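Local coordinates for replicase polyprotein 1a (Avian infectious bronchitis virus, PDB 3LD1), which is of unknown precise function but represents part of non-structural protein 2, a gammacoronavirus replicase product released from the viral polyprotein, at residues P27-D32 against K207-I212; A199-A204 against G228-S233; F21-N26 against I131-V136; L120-I125 against A144-R149. The protein carries 3 engineered substitutions. All blocks are in the same frame, centred on the assembly; numbering follows the deposited sequence.

Contact 1: residues P27-D32 against K207-I212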
loop_
_atom_site.group_PDB
_atom_site.type_symbol
_atom_site.label_atom_id
_atom_site.label_comp_id
_atom_site.label_asym_id
_atom_site.label_seq_id
_atom_site.Cartn_x
_atom_site.Cartn_y
_atom_site.Cartn_z
ATOM N N PRO A 27 -8.105 16.225 -8.629
ATOM C CA PRO A 27 -7.295 15.309 -7.740
ATOM C C PRO A 27 -6.265 14.421 -8.500
ATOM O O PRO A 27 -6.609 13.717 -9.444
ATOM C CB PRO A 27 -8.368 14.429 -7.056
ATOM C CG PRO A 27 -9.485 14.327 -8.139
ATOM C CD PRO A 27 -9.478 15.728 -8.846
ATOM N N LYS A 28 -5.020 14.462 -8.029
ATOM C CA LYS A 28 -3.900 13.822 -8.689
ATOM C C LYS A 28 -4.163 12.289 -8.742
ATOM O O LYS A 28 -4.015 11.672 -9.832
ATOM C CB LYS A 28 -2.574 14.249 -7.962
ATOM C CG LYS A 28 -1.205 13.360 -8.107
ATOM C CD LYS A 28 -0.862 12.855 -9.605
ATOM C CE LYS A 28 0.596 13.157 -10.047
ATOM N NZ LYS A 28 1.624 12.827 -8.981
ATOM N N ASP A 29 -4.557 11.706 -7.586
ATOM C CA ASP A 29 -4.865 10.247 -7.435
ATOM C C ASP A 29 -5.646 10.126 -6.138
ATOM O O ASP A 29 -6.086 11.155 -5.606
ATOM C CB ASP A 29 -3.579 9.409 -7.303
ATOM C CG ASP A 29 -2.613 10.039 -6.333
ATOM O OD1 ASP A 29 -3.070 10.379 -5.189
ATOM O OD2 ASP A 29 -1.432 10.286 -6.743
ATOM N N TYR A 30 -5.750 8.909 -5.594
ATOM C CA TYR A 30 -6.531 8.672 -4.383
ATOM C C TYR A 30 -5.885 9.301 -3.163
ATOM O O TYR A 30 -6.570 9.790 -2.250
ATOM C CB TYR A 30 -6.749 7.181 -4.142
ATOM C CG TYR A 30 -7.761 6.929 -3.060
ATOM C CD1 TYR A 30 -7.380 6.827 -1.730
ATOM C CD2 TYR A 30 -9.127 6.883 -3.348
ATOM C CE1 TYR A 30 -8.330 6.629 -0.697
ATOM C CE2 TYR A 30 -10.093 6.706 -2.314
ATOM C CZ TYR A 30 -9.683 6.588 -1.010
ATOM O OH TYR A 30 -10.611 6.411 -0.031
ATOM N N ALA A 31 -4.556 9.325 -3.153
ATOM C CA ALA A 31 -3.872 10.020 -2.088
ATOM C C ALA A 31 -4.267 11.489 -2.036
ATOM O O ALA A 31 -4.636 11.995 -0.960
ATOM C CB ALA A 31 -2.387 9.816 -2.149
ATOM N N ASP A 32 -4.233 12.165 -3.175
ATOM C CA ASP A 32 -4.564 13.604 -3.224
ATOM C C ASP A 32 -6.050 13.773 -2.822
ATOM O O ASP A 32 -6.428 14.509 -1.905
ATOM C CB ASP A 32 -4.260 14.154 -4.646
ATOM C CG ASP A 32 -4.279 15.754 -4.761
ATOM O OD1 ASP A 32 -3.957 16.538 -3.803
ATOM O OD2 ASP A 32 -4.597 16.245 -5.882
ATOM N N LYS A 207 -2.581 5.101 1.268
ATOM C CA LYS A 207 -1.180 4.853 1.585
ATOM C C LYS A 207 -0.530 4.233 0.408
ATOM O O LYS A 207 0.667 4.382 0.210
ATOM C CB LYS A 207 -0.932 4.054 2.859
ATOM C CG LYS A 207 0.562 4.029 3.263
ATOM C CD LYS A 207 0.850 3.423 4.650
ATOM C CE LYS A 207 2.366 3.238 4.940
ATOM N NZ LYS A 207 2.554 2.315 6.130
ATOM N N CYS A 208 -1.323 3.606 -0.432
ATOM C CA CYS A 208 -0.693 2.966 -1.495
ATOM C C CYS A 208 -1.186 3.383 -2.842
ATOM O O CYS A 208 -0.880 2.743 -3.850
ATOM C CB CYS A 208 -0.690 1.490 -1.258
ATOM S SG CYS A 208 -2.227 0.729 -1.329
ATOM N N ALA A 209 -1.902 4.508 -2.869
ATOM C CA ALA A 209 -2.289 5.085 -4.133
ATOM C C ALA A 209 -1.064 5.186 -5.039
ATOM O O ALA A 209 -1.143 4.812 -6.231
ATOM C CB ALA A 209 -2.861 6.469 -3.920
ATOM N N LYS A 210 0.056 5.671 -4.460
ATOM C CA LYS A 210 1.168 6.249 -5.230
ATOM C C LYS A 210 2.071 5.165 -5.857
ATOM O O LYS A 210 2.307 5.168 -7.046
ATOM C CB LYS A 210 2.013 7.191 -4.336
ATOM C CG LYS A 210 2.277 8.593 -4.918
ATOM C CD LYS A 210 1.320 9.638 -4.308
ATOM C CE LYS A 210 1.435 11.036 -5.002
ATOM N NZ LYS A 210 0.161 11.902 -4.951
ATOM N N SER A 211 2.582 4.227 -5.056
ATOM C CA SER A 211 3.468 3.158 -5.576
ATOM C C SER A 211 3.258 1.966 -4.701
ATOM O O SER A 211 2.741 2.089 -3.577
ATOM C CB SER A 211 4.898 3.604 -5.388
ATOM O OG SER A 211 4.959 4.165 -4.071
ATOM N N ILE A 212 3.671 0.807 -5.186
ATOM C CA ILE A 212 3.753 -0.385 -4.329
ATOM C C ILE A 212 5.204 -0.845 -4.375
ATOM O O ILE A 212 5.708 -1.106 -5.472
ATOM C CB ILE A 212 2.683 -1.479 -4.761
ATOM C CG1 ILE A 212 1.446 -1.440 -3.858
ATOM C CG2 ILE A 212 3.228 -2.915 -4.789
ATOM C CD1 ILE A 212 0.550 -0.288 -4.087
#

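Contact 2: residues A199-A204 against G228-S233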
loop_
_atom_site.group_PDB
_atom_site.type_symbol
_atom_site.label_atom_id
_atom_site.label_comp_id
_atom_site.label_asym_id
_atom_site.label_seq_id
_atom_site.Cartn_x
_atom_site.Cartn_y
_atom_site.Cartn_z
ATOM N N ALA A 199 -13.282 3.722 7.019
ATOM C CA ALA A 199 -12.339 4.786 7.211
ATOM C C ALA A 199 -10.864 4.227 7.239
ATOM O O ALA A 199 -9.896 4.895 6.847
ATOM C CB ALA A 199 -12.679 5.516 8.516
ATOM N N ALA A 200 -10.684 2.988 7.683
ATOM C CA ALA A 200 -9.322 2.481 7.713
ATOM C C ALA A 200 -8.883 2.169 6.266
ATOM O O ALA A 200 -7.734 2.359 5.852
ATOM C CB ALA A 200 -9.304 1.250 8.565
ATOM N N LEU A 201 -9.851 1.758 5.488
ATOM C CA LEU A 201 -9.581 1.342 4.167
ATOM C C LEU A 201 -9.333 2.498 3.237
ATOM O O LEU A 201 -8.528 2.413 2.316
ATOM C CB LEU A 201 -10.779 0.562 3.692
ATOM C CG LEU A 201 -10.603 -0.269 2.483
ATOM C CD1 LEU A 201 -9.464 -1.242 2.809
ATOM C CD2 LEU A 201 -11.906 -0.941 2.383
ATOM N N LYS A 202 -10.020 3.600 3.448
ATOM C CA LYS A 202 -9.615 4.811 2.703
ATOM C C LYS A 202 -8.154 5.142 3.034
ATOM O O LYS A 202 -7.327 5.336 2.142
ATOM C CB LYS A 202 -10.498 6.027 3.065
ATOM C CG LYS A 202 -12.023 5.930 2.751
ATOM C CD LYS A 202 -12.764 7.126 3.436
ATOM C CE LYS A 202 -14.207 7.228 2.896
ATOM N NZ LYS A 202 -15.066 7.950 3.895
ATOM N N MET A 203 -7.826 5.184 4.322
ATOM C CA MET A 203 -6.480 5.527 4.739
ATOM C C MET A 203 -5.497 4.594 4.030
ATOM O O MET A 203 -4.515 5.035 3.442
ATOM C CB MET A 203 -6.348 5.496 6.245
ATOM C CG MET A 203 -4.932 5.927 6.686
ATOM S SD MET A 203 -3.711 4.573 6.414
ATOM C CE MET A 203 -3.364 4.091 8.103
ATOM N N ALA A 204 -5.815 3.310 4.013
ATOM C CA ALA A 204 -4.935 2.342 3.416
ATOM C C ALA A 204 -4.866 2.495 1.917
ATOM O O ALA A 204 -3.772 2.310 1.332
ATOM C CB ALA A 204 -5.360 0.926 3.801
ATOM N N GLY A 228 1.548 -0.008 7.753
ATOM C CA GLY A 228 0.810 0.365 8.973
ATOM C C GLY A 228 -0.653 0.643 8.637
ATOM O O GLY A 228 -1.067 1.767 8.769
ATOM N N THR A 229 -1.384 -0.342 8.091
ATOM C CA THR A 229 -2.776 -0.174 7.723
ATOM C C THR A 229 -3.536 -1.435 8.002
ATOM O O THR A 229 -2.960 -2.501 8.301
ATOM C CB THR A 229 -2.902 0.085 6.222
ATOM O OG1 THR A 229 -2.766 -1.147 5.481
ATOM C CG2 THR A 229 -1.841 1.136 5.777
ATOM N N CYS A 230 -4.837 -1.356 7.868
ATOM C CA CYS A 230 -5.621 -2.541 8.010
ATOM C C CYS A 230 -5.288 -3.538 6.897
ATOM O O CYS A 230 -5.841 -4.610 6.834
ATOM C CB CYS A 230 -7.097 -2.185 7.984
ATOM S SG CYS A 230 -7.685 -1.600 6.362
ATOM N N LEU A 231 -4.424 -3.185 5.971
ATOM C CA LEU A 231 -4.064 -4.162 4.986
ATOM C C LEU A 231 -2.812 -4.925 5.433
ATOM O O LEU A 231 -2.356 -5.802 4.697
ATOM C CB LEU A 231 -3.858 -3.517 3.626
ATOM C CG LEU A 231 -5.107 -2.922 2.959
ATOM C CD1 LEU A 231 -4.852 -2.283 1.570
ATOM C CD2 LEU A 231 -6.174 -3.990 2.812
ATOM N N ALA A 232 -2.319 -4.672 6.643
ATOM C CA ALA A 232 -1.094 -5.385 7.142
ATOM C C ALA A 232 -1.276 -6.857 7.109
ATOM O O ALA A 232 -0.327 -7.663 6.952
ATOM C CB ALA A 232 -0.735 -5.014 8.595
ATOM N N SER A 233 -2.524 -7.225 7.341
ATOM C CA SER A 233 -2.784 -8.619 7.497
ATOM C C SER A 233 -2.390 -9.347 6.172
ATOM O O SER A 233 -2.235 -10.570 6.147
ATOM C CB SER A 233 -4.228 -8.788 7.900
ATOM O OG SER A 233 -5.045 -8.589 6.758
HETATM O O HOH W 1 -6.023 1.415 8.003
#

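Contact 3: residues F21-N26 against I131-V136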
loop_
_atom_site.group_PDB
_atom_site.type_symbol
_atom_site.label_atom_id
_atom_site.label_comp_id
_atom_site.label_asym_id
_atom_site.label_seq_id
_atom_site.Cartn_x
_atom_site.Cartn_y
_atom_site.Cartn_z
ATOM N N PHE A 21 -18.954 18.035 -3.231
ATOM C CA PHE A 21 -18.792 17.719 -4.629
ATOM C C PHE A 21 -18.924 18.893 -5.610
ATOM O O PHE A 21 -18.984 18.688 -6.839
ATOM C CB PHE A 21 -19.785 16.641 -4.955
ATOM C CG PHE A 21 -19.376 15.315 -4.461
ATOM C CD1 PHE A 21 -18.022 15.060 -4.170
ATOM C CD2 PHE A 21 -20.321 14.266 -4.352
ATOM C CE1 PHE A 21 -17.639 13.774 -3.713
ATOM C CE2 PHE A 21 -19.943 12.983 -3.878
ATOM C CZ PHE A 21 -18.620 12.746 -3.564
ATOM N N TYR A 22 -18.998 20.118 -5.084
ATOM C CA TYR A 22 -18.920 21.317 -5.923
ATOM C C TYR A 22 -17.486 21.682 -6.193
ATOM O O TYR A 22 -17.239 22.573 -7.000
ATOM C CB TYR A 22 -19.584 22.509 -5.245
ATOM C CG TYR A 22 -21.060 22.547 -5.441
ATOM C CD1 TYR A 22 -21.648 23.538 -6.283
ATOM C CD2 TYR A 22 -21.910 21.625 -4.763
ATOM C CE1 TYR A 22 -23.097 23.576 -6.483
ATOM C CE2 TYR A 22 -23.324 21.671 -4.947
ATOM C CZ TYR A 22 -23.876 22.654 -5.837
ATOM O OH TYR A 22 -25.174 22.716 -6.055
ATOM N N THR A 23 -16.551 21.001 -5.513
ATOM C CA THR A 23 -15.128 21.330 -5.542
ATOM C C THR A 23 -14.591 21.375 -6.979
ATOM O O THR A 23 -15.104 20.656 -7.880
ATOM C CB THR A 23 -14.289 20.326 -4.738
ATOM O OG1 THR A 23 -12.958 20.846 -4.593
ATOM C CG2 THR A 23 -14.246 18.973 -5.454
ATOM N N SER A 24 -13.614 22.265 -7.189
ATOM C CA SER A 24 -13.085 22.493 -8.530
ATOM C C SER A 24 -11.796 21.696 -8.565
ATOM O O SER A 24 -11.214 21.445 -9.636
ATOM C CB SER A 24 -12.848 24.021 -8.837
ATOM O OG SER A 24 -12.238 24.744 -7.762
ATOM N N HIS A 25 -11.364 21.269 -7.381
ATOM C CA HIS A 25 -10.087 20.659 -7.268
ATOM C C HIS A 25 -9.981 19.515 -8.231
ATOM O O HIS A 25 -10.948 18.786 -8.383
ATOM C CB HIS A 25 -9.809 20.213 -5.883
ATOM C CG HIS A 25 -8.363 19.970 -5.647
ATOM N ND1 HIS A 25 -7.708 18.856 -6.140
ATOM C CD2 HIS A 25 -7.427 20.724 -5.026
ATOM C CE1 HIS A 25 -6.437 18.916 -5.796
ATOM N NE2 HIS A 25 -6.244 20.034 -5.112
ATOM N N ASN A 26 -8.851 19.430 -8.947
ATOM C CA ASN A 26 -8.554 18.308 -9.866
ATOM C C ASN A 26 -7.575 17.325 -9.189
ATOM O O ASN A 26 -6.350 17.554 -9.185
ATOM C CB ASN A 26 -8.045 18.786 -11.264
ATOM C CG ASN A 26 -7.558 17.610 -12.179
ATOM O OD1 ASN A 26 -7.372 16.448 -11.746
ATOM N ND2 ASN A 26 -7.341 17.927 -13.455
ATOM N N ILE A 131 -15.040 9.575 -10.019
ATOM C CA ILE A 131 -14.813 8.314 -9.395
ATOM C C ILE A 131 -13.951 8.453 -8.170
ATOM O O ILE A 131 -14.348 8.086 -7.042
ATOM C CB ILE A 131 -14.180 7.303 -10.370
ATOM C CG1 ILE A 131 -15.134 7.105 -11.580
ATOM C CG2 ILE A 131 -13.854 6.031 -9.620
ATOM C CD1 ILE A 131 -15.169 5.753 -12.102
ATOM N N LEU A 132 -12.782 9.052 -8.332
ATOM C CA LEU A 132 -11.966 9.243 -7.125
ATOM C C LEU A 132 -12.733 9.959 -6.009
ATOM O O LEU A 132 -12.517 9.644 -4.889
ATOM C CB LEU A 132 -10.616 9.876 -7.417
ATOM C CG LEU A 132 -9.293 9.185 -7.848
ATOM C CD1 LEU A 132 -9.167 7.598 -7.967
ATOM C CD2 LEU A 132 -8.818 9.895 -9.155
ATOM N N TRP A 133 -13.628 10.891 -6.276
ATOM C CA TRP A 133 -14.307 11.581 -5.159
ATOM C C TRP A 133 -15.342 10.639 -4.489
ATOM O O TRP A 133 -15.506 10.592 -3.233
ATOM C CB TRP A 133 -14.968 12.925 -5.564
ATOM C CG TRP A 133 -14.023 14.102 -6.068
ATOM C CD1 TRP A 133 -14.126 14.749 -7.264
ATOM C CD2 TRP A 133 -12.913 14.755 -5.382
ATOM N NE1 TRP A 133 -13.149 15.700 -7.400
ATOM C CE2 TRP A 133 -12.413 15.754 -6.254
ATOM C CE3 TRP A 133 -12.287 14.574 -4.138
ATOM C CZ2 TRP A 133 -11.329 16.567 -5.934
ATOM C CZ3 TRP A 133 -11.242 15.406 -3.802
ATOM C CH2 TRP A 133 -10.752 16.392 -4.712
ATOM N N LEU A 134 -16.011 9.853 -5.323
ATOM C CA LEU A 134 -16.934 8.809 -4.826
ATOM C C LEU A 134 -16.187 7.917 -3.807
ATOM O O LEU A 134 -16.728 7.561 -2.734
ATOM C CB LEU A 134 -17.544 7.989 -5.976
ATOM C CG LEU A 134 -18.436 8.852 -6.905
ATOM C CD1 LEU A 134 -19.000 8.078 -8.065
ATOM C CD2 LEU A 134 -19.593 9.577 -6.177
ATOM N N GLN A 135 -14.923 7.655 -4.135
ATOM C CA GLN A 135 -14.125 6.744 -3.368
ATOM C C GLN A 135 -13.692 7.405 -2.086
ATOM O O GLN A 135 -13.138 6.742 -1.214
ATOM C CB GLN A 135 -12.962 6.171 -4.181
ATOM C CG GLN A 135 -13.436 5.245 -5.283
ATOM C CD GLN A 135 -12.378 5.072 -6.369
ATOM O OE1 GLN A 135 -11.550 5.952 -6.503
ATOM N NE2 GLN A 135 -12.384 3.935 -7.142
ATOM N N VAL A 136 -14.001 8.684 -1.931
ATOM C CA VAL A 136 -13.745 9.335 -0.631
ATOM C C VAL A 136 -15.001 9.950 -0.063
ATOM O O VAL A 136 -14.940 10.701 0.900
ATOM C CB VAL A 136 -12.556 10.410 -0.682
ATOM C CG1 VAL A 136 -11.232 9.715 -0.874
ATOM C CG2 VAL A 136 -12.741 11.375 -1.823
#

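Contact 4: residues L120-I125 against A144-R149. Engineered in segment 120-125: Leu120 (natural residue Gln).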
loop_
_atom_site.group_PDB
_atom_site.type_symbol
_atom_site.label_atom_id
_atom_site.label_comp_id
_atom_site.label_asym_id
_atom_site.label_seq_id
_atom_site.Cartn_x
_atom_site.Cartn_y
_atom_site.Cartn_z
ATOM N N LEU A 120 -18.281 -1.881 -11.230
ATOM C CA LEU A 120 -17.370 -2.279 -12.275
ATOM C C LEU A 120 -17.696 -1.379 -13.459
ATOM O O LEU A 120 -16.853 -0.996 -14.253
ATOM C CB LEU A 120 -17.674 -3.740 -12.604
ATOM C CG LEU A 120 -17.170 -4.298 -13.954
ATOM C CD1 LEU A 120 -15.599 -4.349 -13.916
ATOM C CD2 LEU A 120 -17.812 -5.641 -14.266
ATOM N N THR A 121 -18.955 -1.014 -13.494
ATOM C CA THR A 121 -19.617 -0.281 -14.556
ATOM C C THR A 121 -19.627 1.244 -14.340
ATOM O O THR A 121 -19.930 2.045 -15.224
ATOM C CB THR A 121 -21.029 -0.843 -14.502
ATOM O OG1 THR A 121 -21.128 -1.823 -15.537
ATOM C CG2 THR A 121 -22.052 0.169 -14.626
ATOM N N LEU A 122 -19.301 1.630 -13.134
ATOM C CA LEU A 122 -19.283 2.987 -12.702
ATOM C C LEU A 122 -18.747 4.076 -13.674
ATOM O O LEU A 122 -19.299 5.173 -13.787
ATOM C CB LEU A 122 -18.533 3.010 -11.383
ATOM C CG LEU A 122 -18.814 4.244 -10.600
ATOM C CD1 LEU A 122 -20.238 4.162 -10.213
ATOM C CD2 LEU A 122 -17.900 4.308 -9.385
ATOM N N ASP A 123 -17.678 3.784 -14.373
ATOM C CA ASP A 123 -17.131 4.787 -15.319
ATOM C C ASP A 123 -18.082 5.056 -16.558
ATOM O O ASP A 123 -17.906 6.019 -17.291
ATOM C CB ASP A 123 -15.740 4.320 -15.793
ATOM C CG ASP A 123 -15.790 2.945 -16.372
ATOM O OD1 ASP A 123 -16.428 2.065 -15.757
ATOM O OD2 ASP A 123 -15.271 2.750 -17.470
ATOM N N GLU A 124 -19.067 4.181 -16.773
ATOM C CA GLU A 124 -20.126 4.459 -17.718
ATOM C C GLU A 124 -20.878 5.710 -17.326
ATOM O O GLU A 124 -21.543 6.280 -18.128
ATOM C CB GLU A 124 -21.123 3.303 -17.793
ATOM C CG GLU A 124 -20.642 2.038 -18.457
ATOM C CD GLU A 124 -21.794 0.996 -18.535
ATOM O OE1 GLU A 124 -22.850 1.208 -17.840
ATOM O OE2 GLU A 124 -21.629 -0.042 -19.272
ATOM N N ILE A 125 -20.812 6.169 -16.093
ATOM C CA ILE A 125 -21.528 7.412 -15.786
ATOM C C ILE A 125 -20.594 8.490 -15.216
ATOM O O ILE A 125 -20.878 9.662 -15.369
ATOM C CB ILE A 125 -22.778 7.139 -14.881
ATOM C CG1 ILE A 125 -23.836 6.278 -15.608
ATOM C CG2 ILE A 125 -23.370 8.435 -14.259
ATOM C CD1 ILE A 125 -24.715 7.022 -16.673
ATOM N N ALA A 144 -18.003 2.580 -0.091
ATOM C CA ALA A 144 -17.665 1.116 -0.043
ATOM C C ALA A 144 -17.858 0.454 -1.379
ATOM O O ALA A 144 -17.043 -0.377 -1.784
ATOM C CB ALA A 144 -18.423 0.410 0.983
ATOM N N MET A 145 -18.904 0.864 -2.090
ATOM C CA MET A 145 -19.195 0.321 -3.430
ATOM C C MET A 145 -18.114 0.776 -4.366
ATOM O O MET A 145 -17.498 -0.039 -5.018
ATOM C CB MET A 145 -20.601 0.815 -3.922
ATOM C CG MET A 145 -21.031 0.408 -5.405
ATOM S SD MET A 145 -20.168 1.458 -6.577
ATOM C CE MET A 145 -20.831 3.055 -6.234
ATOM N N ALA A 146 -17.859 2.091 -4.428
ATOM C CA ALA A 146 -16.806 2.643 -5.366
ATOM C C ALA A 146 -15.399 2.115 -5.148
ATOM O O ALA A 146 -14.642 1.929 -6.130
ATOM C CB ALA A 146 -16.785 4.250 -5.338
ATOM N N MET A 147 -15.016 1.961 -3.879
ATOM C CA MET A 147 -13.707 1.432 -3.566
ATOM C C MET A 147 -13.493 0.035 -4.115
ATOM O O MET A 147 -12.351 -0.387 -4.301
ATOM C CB MET A 147 -13.414 1.451 -2.069
ATOM C CG MET A 147 -13.154 2.834 -1.479
ATOM S SD MET A 147 -12.705 2.736 0.281
ATOM C CE MET A 147 -14.216 2.956 1.147
ATOM N N ARG A 148 -14.581 -0.679 -4.397
ATOM C CA ARG A 148 -14.414 -2.008 -4.883
ATOM C C ARG A 148 -13.466 -2.002 -6.062
ATOM O O ARG A 148 -12.853 -2.995 -6.301
ATOM C CB ARG A 148 -15.780 -2.706 -5.179
ATOM C CG ARG A 148 -16.553 -2.942 -3.873
ATOM C CD ARG A 148 -17.970 -3.431 -4.098
ATOM N NE ARG A 148 -18.050 -4.829 -3.724
ATOM C CZ ARG A 148 -18.323 -5.229 -2.502
ATOM N NH1 ARG A 148 -18.610 -4.328 -1.566
ATOM N NH2 ARG A 148 -18.346 -6.508 -2.243
ATOM N N ARG A 149 -13.321 -0.874 -6.765
ATOM C CA ARG A 149 -12.595 -0.860 -8.055
ATOM C C ARG A 149 -11.126 -0.870 -7.824
ATOM O O ARG A 149 -10.355 -1.196 -8.739
ATOM C CB ARG A 149 -12.847 0.404 -8.878
ATOM C CG ARG A 149 -14.251 0.718 -9.282
ATOM C CD ARG A 149 -14.221 2.018 -10.195
ATOM N NE ARG A 149 -14.962 1.723 -11.416
ATOM C CZ ARG A 149 -14.492 1.762 -12.663
ATOM N NH1 ARG A 149 -13.265 2.185 -12.958
ATOM N NH2 ARG A 149 -15.307 1.425 -13.648
#

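Contact 1: residues P27-D32 against K207-I212
Asp29 carries its CG between the backbone N and the carbonyl carbon (chi1 46°), and Lys210 is bent at chi2 (100°) before running out to its amine; together these turns bring the ammonium of Lys210 to one oxygen, OD2, of the Asp29 carboxylate. Lys210 NZ donates to Asp29 OD2 at 2.9 Å, using the syn lone pair of that oxygen, while the two side chains cross at about a right angle. The other oxygen has a different task. Asp29 is the N-cap of helix 30-46, and its OD1 accepts from Asp32 N at 2.9 Å, met nearly along the C-O axis. Asp32 in return accepts from the residue before the cap: Lys28 N lies 2.8 Å from Asp32 OD2, on its anti lone pair. Beside the charged pair the contact is apolar: Ala209 CB packs on the first turn of the helix, 3.4 Å from Ala31 N, 3.8 Å from Ala31 CB and 4.0 Å from Tyr30 CB. The Tyr30 ring runs inward from there, and its OH is hydrogen-bonded to Gln135 O. Lys28 NZ is 4.4 Å from Lys210 NZ. The chemistry implies that one carboxylate serves both the helix start and the loop after helix 194-207, while Asp29 probably offsets some of the repulsion between the two lysines at this surface.

Contact 2: residues A199-A204 against G228-S233
Ala204 and Thr229 make the closest approach of one side chain to another here, with Ala204 CB 3.6 Å from Thr229 CB. Ala204 CB also meets Leu231 CD1 at 3.9 Å, so one methyl touches both side chains. One turn back along the helix, Ala200 CB lies 3.9 Å and Leu201 CD1 4.0 Å from Cys230 SG, whose rotation (chi1 69°) leaves the sulfur against both residues. Met203, bent at chi2 and chi3, reaches across the outer side: its CE comes to 3.3 Å from Gly228 O, and its SD rests against Thr229 CG2. A water joins the backbones as well, giving a hydrogen to Ala200 O at 2.9 Å and accepting from Cys230 N at 3.0 Å. The segment 229-232 is a type I beta turn, closed by Ala232 N to Thr229 O at 2.8 Å, which leads into helix 232-243. The small alanines of helix 194-207 probably let the turn come this close, with Ala204 and Thr229 the nearest residues by CA. Behind the first shell, Thr229 OG1 is held by a hydrogen bond with Phe226 O. Leu201 and Leu231 continue onto Leu185 and Phe181 of helix 174-185, and Lys202, on the same helix as Leu201, hydrogen-bonds Ala137 O through its NZ.

Contact 3: residues F21-N26 against I131-V136
The Trp133 indole has Thr23 on one face and His25 at its edge. Thr23 CG2 stands 3.6 Å above the ring plane, offset toward the rim; it forms an off-centre CH-pi contact, 4.2 Å from the centroid of the Trp133 five-membered ring and 30° off the normal. At the edge, near the plane, His25 O comes to 3.3 Å from Trp133 CZ2, and His25 CB lies 4.0 Å from that same carbon, its side chain crossing the indole at about a right angle. Phe21 reaches the tryptophan nearer its root: Phe21 CE1 is 3.4 Å from Trp133 CB, the two side chains running antiparallel alongside each other. At another ring carbon, Phe21 CE2 meets Leu134 CD2 at 4.1 Å. The loop that carries Phe21, Thr23 and His25, between helix 13-20 and helix 30-46, is shaped by an ST turn, in which His25 N donates to Thr23 OG1 at 3.2 Å. With OG1 anti to the backbone N (chi1 -169°) and occupied by that bond, the methyl is the branch left facing the indole. Further aromatics extend the cluster: Phe20 meets Trp133 edge-to-face, Tyr98 does the same with Phe21, and the Phe94 ring meets Phe21 at about 45°. Pro27, in the loop, and Ala33, of helix 30-46, also touch the indole.

Contact 4: residues L120-I125 against A144-R149
Leu120 and Arg149 bring the backbones to 6.5 Å between their CA atoms, where the end of helix 112-121 runs into a 3-10 turn beside helix 140-162. Arg149 spans the gap. Its NH2 forms a salt bridge with Asp123 OD1, modelled so short at 2.5 Å that the exact length is doubtful. The carboxylate comes in at the guanidinium edge, near its plane, yet the two planes are turned 57° apart. Leu120 O also lies 2.9 Å from Arg149 NH2, and Arg149 NE is hydrogen-bonded to Ala119 O, which ties the group to the last turn of helix 112-121. Leu122 packs beside it, its CB 3.8 Å from Arg149 NE; with CG anti to the backbone N (chi1 -161°), its CD1 is 4.2 Å from Met145 CE and its CD2 4.2 Å from Ala146 CB. Leu120 is an engineered residue; its side chain points away, and its nearest atom to Arg149 is the carbonyl O. Around the contact, helix 128-134 adds Ile131 and Leu134 against Leu122, and Met145 rests on Arg118 and Ala119. Arg148 makes a second salt bridge to Asp116, fastening helix 112-121 to helix 140-162 further along.

From the N terminus, 21-26 and 27-32 open contacts 3 and 1 back to back. The chain passes the remaining strands of the first sheet and several helices to 120-125, where contact 4 opens. Residues 131-136 close contact 3, so contact 3 crosses both contact 4 and contact 1; 144-149 then closes contact 4, wholly within the span of contact 1. Contact 2 opens at 199-204 before 207-212 closes contact 1, so these cross, and 228-233 closes contact 2. Contact 3 joins the loop to helix 128-134, contact 1 the start of helix 30-46 to the loop after helix 194-207, contact 4 the end of helix 112-121 to helix 140-162, and contact 2 helix 194-207 to the turn before helix 232-243.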